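Local structure of NADP-dependent alcohol dehydrogenase (Entamoeba histolytica, 2OUI) at residues 38-43 with 111-116. The protein probably catalyses the reversible, NADP-dependent oxidation of alcohols to aldehydes or ketones at a zinc site, working as a tetramer. The protein carries 1 engineered substitution. Numbering follows the deposited sequence.
Sequences TSDTHT and KFSNFK. With EDO (1,2-ethanediol), chain I; NO3 (nitrate ion), chain F; CAC (cacodylate ion), chain H.
Asp-40 and Ser-113 make the direct polar link, with Ser-113 OG 2.7 Å from Asp-40 OD1. The same hydroxyl lies 2.9 Å from Phe-112 O, so both oxygens are within reach of its one proton. The CB of Ser-113 points toward the helix, and a chi1 of 88° sets OG between the backbone N and carbonyl carbon, which carries it to the carboxylate. It also hydrogen-bonds ND1 of the zinc ligand His-59, while Asp-40 OD2 takes Gly-58 N, consistent with a second-shell role in positioning His-59; the zinc ion lies about 6 Å from the side chain of Asp-40.

A water bridges the two segments beside this link: it donates to Asp-40 OD1 (2.7 Å) and Ser-113 O (2.8 Å) and accepts from Thr-43 OG1, which is also hydrogen-bonded to Tyr-267 OH. Direct contact from Thr-43 is slight, its CG2 staying 4.3 Å from Ser-113 O.

Against this buried patch, Thr-38 and Ser-39 are partly exposed and meet crystallisation solutes. Ethanediol O2 donates to Ser-39 OG, and Thr-38 OG1 donates to O1 of a nitrate at 2.7 Å that also binds Val-178 N, within a probable Rossmann-type glycine motif.

Only 108 Å² is buried in joining helix 38-46 to the loop between helix 93-96 and strand 124-126 in the GroES-like domain; Leu-334 and Met-337 of helix 329-339 pack against the helical segment.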
ATOM      1  N   THR A  38     -10.498 -24.365  18.071  1.00 26.65           N
ATOM      2  CA  THR A  38     -11.904 -24.289  17.687  1.00 26.85           C
ATOM      3  C   THR A  38     -12.105 -24.710  16.231  1.00 24.45           C
ATOM      4  O   THR A  38     -13.103 -25.336  15.899  1.00 25.37           O
ATOM      5  CB  THR A  38     -12.407 -22.835  17.883  1.00 27.19           C
ATOM      6  OG1 THR A  38     -12.133 -22.435  19.239  1.00 33.96           O
ATOM      7  CG2 THR A  38     -13.902 -22.741  17.664  1.00 30.23           C
ATOM      8  N   SER A  39     -11.148 -24.391  15.365  1.00 23.91           N
ATOM      9  CA  SER A  39     -11.295 -24.737  13.943  1.00 25.77           C
ATOM     10  C   SER A  39     -11.550 -26.220  13.774  1.00 25.89           C
ATOM     11  O   SER A  39     -12.373 -26.634  12.953  1.00 23.82           O
ATOM     12  CB  SER A  39     -10.073 -24.333  13.133  1.00 24.16           C
ATOM     13  OG  SER A  39      -9.885 -22.935  13.200  1.00 29.86           O
ATOM     14  N   ASP A  40     -10.837 -27.042  14.542  1.00 24.21           N
ATOM     15  CA  ASP A  40     -11.019 -28.483  14.407  1.00 24.32           C
ATOM     16  C   ASP A  40     -12.390 -28.958  14.868  1.00 23.99           C
ATOM     17  O   ASP A  40     -12.885 -29.985  14.385  1.00 24.08           O
ATOM     18  CB  ASP A  40      -9.907 -29.240  15.141  1.00 22.81           C
ATOM     19  CG  ASP A  40      -8.614 -29.342  14.307  1.00 27.83           C
ATOM     20  OD1 ASP A  40      -8.591 -28.920  13.117  1.00 25.36           O
ATOM     21  OD2 ASP A  40      -7.627 -29.887  14.838  1.00 25.18           O
ATOM     22  N   THR A  41     -13.013 -28.216  15.787  1.00 22.94           N
ATOM     23  CA  THR A  41     -14.400 -28.515  16.144  1.00 24.60           C
ATOM     24  C   THR A  41     -15.367 -28.203  14.973  1.00 24.63           C
ATOM     25  O   THR A  41     -16.303 -28.974  14.736  1.00 27.73           O
ATOM     26  CB  THR A  41     -14.864 -27.807  17.470  1.00 25.18           C
ATOM     27  OG1 THR A  41     -15.038 -26.405  17.241  1.00 26.49           O
ATOM     28  CG2 THR A  41     -13.843 -28.006  18.584  1.00 23.81           C
ATOM     29  N   HIS A  42     -15.133 -27.105  14.239  1.00 28.22           N
ATOM     30  CA  HIS A  42     -15.947 -26.803  13.029  1.00 26.89           C
ATOM     31  C   HIS A  42     -15.745 -27.917  11.998  1.00 27.38           C
ATOM     32  O   HIS A  42     -16.701 -28.445  11.432  1.00 27.07           O
ATOM     33  CB  HIS A  42     -15.574 -25.468  12.355  1.00 28.60           C
ATOM     34  CG  HIS A  42     -15.628 -24.262  13.250  1.00 29.70           C
ATOM     35  ND1 HIS A  42     -16.453 -24.174  14.352  1.00 30.67           N
ATOM     36  CD2 HIS A  42     -14.989 -23.065  13.162  1.00 29.00           C
ATOM     37  CE1 HIS A  42     -16.303 -22.987  14.920  1.00 34.42           C
ATOM     38  NE2 HIS A  42     -15.411 -22.300  14.223  1.00 34.01           N
ATOM     39  N   THR A  43     -14.486 -28.283  11.772  1.00 26.10           N
ATOM     40  CA  THR A  43     -14.157 -29.312  10.781  1.00 26.29           C
ATOM     41  C   THR A  43     -14.821 -30.647  11.106  1.00 26.10           C
ATOM     42  O   THR A  43     -15.450 -31.258  10.231  1.00 26.38           O
ATOM     43  CB  THR A  43     -12.619 -29.433  10.646  1.00 22.64           C
ATOM     44  OG1 THR A  43     -12.103 -28.169  10.216  1.00 26.24           O
ATOM     45  CG2 THR A  43     -12.214 -30.549   9.672  1.00 26.38           C
ATOM     46  N   LYS A 111      -2.269 -26.881   5.783  1.00 23.85           N
ATOM     47  CA  LYS A 111      -2.269 -28.301   5.446  1.00 23.97           C
ATOM     48  C   LYS A 111      -2.744 -29.144   6.630  1.00 22.31           C
ATOM     49  O   LYS A 111      -3.732 -29.921   6.510  1.00 22.17           O
ATOM     50  CB  LYS A 111      -0.865 -28.734   4.964  1.00 21.12           C
ATOM     51  CG  LYS A 111      -0.407 -27.897   3.758  1.00 25.45           C
ATOM     52  CD  LYS A 111       0.861 -28.453   3.095  1.00 24.08           C
ATOM     53  CE  LYS A 111       1.321 -27.459   1.966  1.00 21.59           C
ATOM     54  NZ  LYS A 111       0.357 -27.401   0.828  1.00 25.99           N
ATOM     55  N   PHE A 112      -2.025 -29.006   7.748  1.00 24.02           N
ATOM     56  CA  PHE A 112      -2.300 -29.748   8.987  1.00 22.22           C
ATOM     57  C   PHE A 112      -3.778 -29.630   9.396  1.00 24.23           C
ATOM     58  O   PHE A 112      -4.247 -28.533   9.675  1.00 22.76           O
ATOM     59  CB  PHE A 112      -1.499 -29.172  10.151  1.00 23.77           C
ATOM     60  CG  PHE A 112       0.004 -29.373  10.067  1.00 21.81           C
ATOM     61  CD1 PHE A 112       0.557 -30.621   9.793  1.00 23.58           C
ATOM     62  CD2 PHE A 112       0.853 -28.322  10.389  1.00 26.63           C
ATOM     63  CE1 PHE A 112       1.969 -30.810   9.770  1.00 21.69           C
ATOM     64  CE2 PHE A 112       2.252 -28.498  10.375  1.00 23.93           C
ATOM     65  CZ  PHE A 112       2.801 -29.738  10.056  1.00 24.52           C
ATOM     66  N   SER A 113      -4.471 -30.765   9.493  1.00 24.21           N
ATOM     67  CA  SER A 113      -5.895 -30.849   9.899  1.00 24.78           C
ATOM     68  C   SER A 113      -6.845 -30.090   8.973  1.00 26.60           C
ATOM     69  O   SER A 113      -8.012 -29.906   9.306  1.00 27.86           O
ATOM     70  CB  SER A 113      -6.150 -30.508  11.396  1.00 23.81           C
ATOM     71  OG  SER A 113      -6.358 -29.118  11.629  1.00 24.01           O
ATOM     72  N   ASN A 114      -6.342 -29.659   7.816  1.00 25.66           N
ATOM     73  CA  ASN A 114      -7.218 -29.263   6.695  1.00 26.00           C
ATOM     74  C   ASN A 114      -7.362 -30.439   5.713  1.00 26.74           C
ATOM     75  O   ASN A 114      -8.438 -31.054   5.619  1.00 28.28           O
ATOM     76  CB  ASN A 114      -6.688 -27.974   6.028  1.00 25.59           C
ATOM     77  CG  ASN A 114      -7.525 -27.521   4.839  1.00 26.88           C
ATOM     78  OD1 ASN A 114      -8.597 -28.088   4.540  1.00 27.35           O
ATOM     79  ND2 ASN A 114      -7.048 -26.465   4.162  1.00 25.94           N
ATOM     80  N   PHE A 115      -6.273 -30.794   5.024  1.00 24.87           N
ATOM     81  CA  PHE A 115      -6.283 -31.927   4.115  1.00 28.10           C
ATOM     82  C   PHE A 115      -5.060 -32.843   4.301  1.00 28.13           C
ATOM     83  O   PHE A 115      -4.953 -33.862   3.622  1.00 31.14           O
ATOM     84  CB  PHE A 115      -6.395 -31.459   2.654  1.00 28.34           C
ATOM     85  CG  PHE A 115      -5.324 -30.469   2.252  1.00 32.15           C
ATOM     86  CD1 PHE A 115      -4.060 -30.913   1.851  1.00 35.83           C
ATOM     87  CD2 PHE A 115      -5.581 -29.102   2.273  1.00 27.45           C
ATOM     88  CE1 PHE A 115      -3.065 -30.000   1.476  1.00 31.34           C
ATOM     89  CE2 PHE A 115      -4.598 -28.200   1.909  1.00 29.29           C
ATOM     90  CZ  PHE A 115      -3.336 -28.657   1.517  1.00 31.84           C
ATOM     91  N   LYS A 116      -4.159 -32.467   5.217  1.00 25.08           N
ATOM     92  CA  LYS A 116      -2.947 -33.246   5.542  1.00 23.84           C
ATOM     93  C   LYS A 116      -3.037 -33.667   7.003  1.00 22.92           C
ATOM     94  O   LYS A 116      -3.605 -32.949   7.836  1.00 23.07           O
ATOM     95  CB  LYS A 116      -1.690 -32.386   5.319  1.00 23.95           C
ATOM     96  CG  LYS A 116      -0.323 -33.033   5.685  1.00 24.76           C
ATOM     97  CD  LYS A 116       0.845 -32.042   5.514  1.00 25.98           C
ATOM     98  CE  LYS A 116       2.197 -32.728   5.704  1.00 20.77           C
ATOM     99  NZ  LYS A 116       3.344 -31.753   5.459  1.00 22.25           N
TER
HETATM  100  C1  EDO I2001      -9.488 -19.294  13.766  1.00 33.62           C
HETATM  101  O1  EDO I2001     -10.671 -18.660  13.257  1.00 37.88           O
HETATM  102  C2  EDO I2001      -9.844 -20.184  14.954  1.00 30.74           C
HETATM  103  O2  EDO I2001     -11.104 -20.867  14.807  1.00 31.12           O
HETATM  104  N   NO3 F3001     -11.106 -18.878  18.902  1.00 31.99           N
HETATM  105  O1  NO3 F3001     -10.678 -20.196  19.132  1.00 32.40           O
HETATM  106  O2  NO3 F3001     -10.335 -17.819  19.327  1.00 23.82           O
HETATM  107  O3  NO3 F3001     -12.315 -18.616  18.248  1.00 37.84           O
HETATM  108 AS   CAC H1001      -6.857 -21.594  11.696  1.00 26.50          AS
HETATM  109  O1  CAC H1001      -6.615 -20.037  12.416  1.00 25.49           O
HETATM  110  O2  CAC H1001      -7.541 -22.721  12.869  1.00 19.09           O
HETATM  111  C1  CAC H1001      -8.219 -21.548  10.298  1.00 26.48           C
HETATM  112  C2  CAC H1001      -5.169 -22.347  11.041  1.00 28.70           C
HETATM  113  O   HOH W   1      -9.672 -28.127  10.788  1.00 18.66           O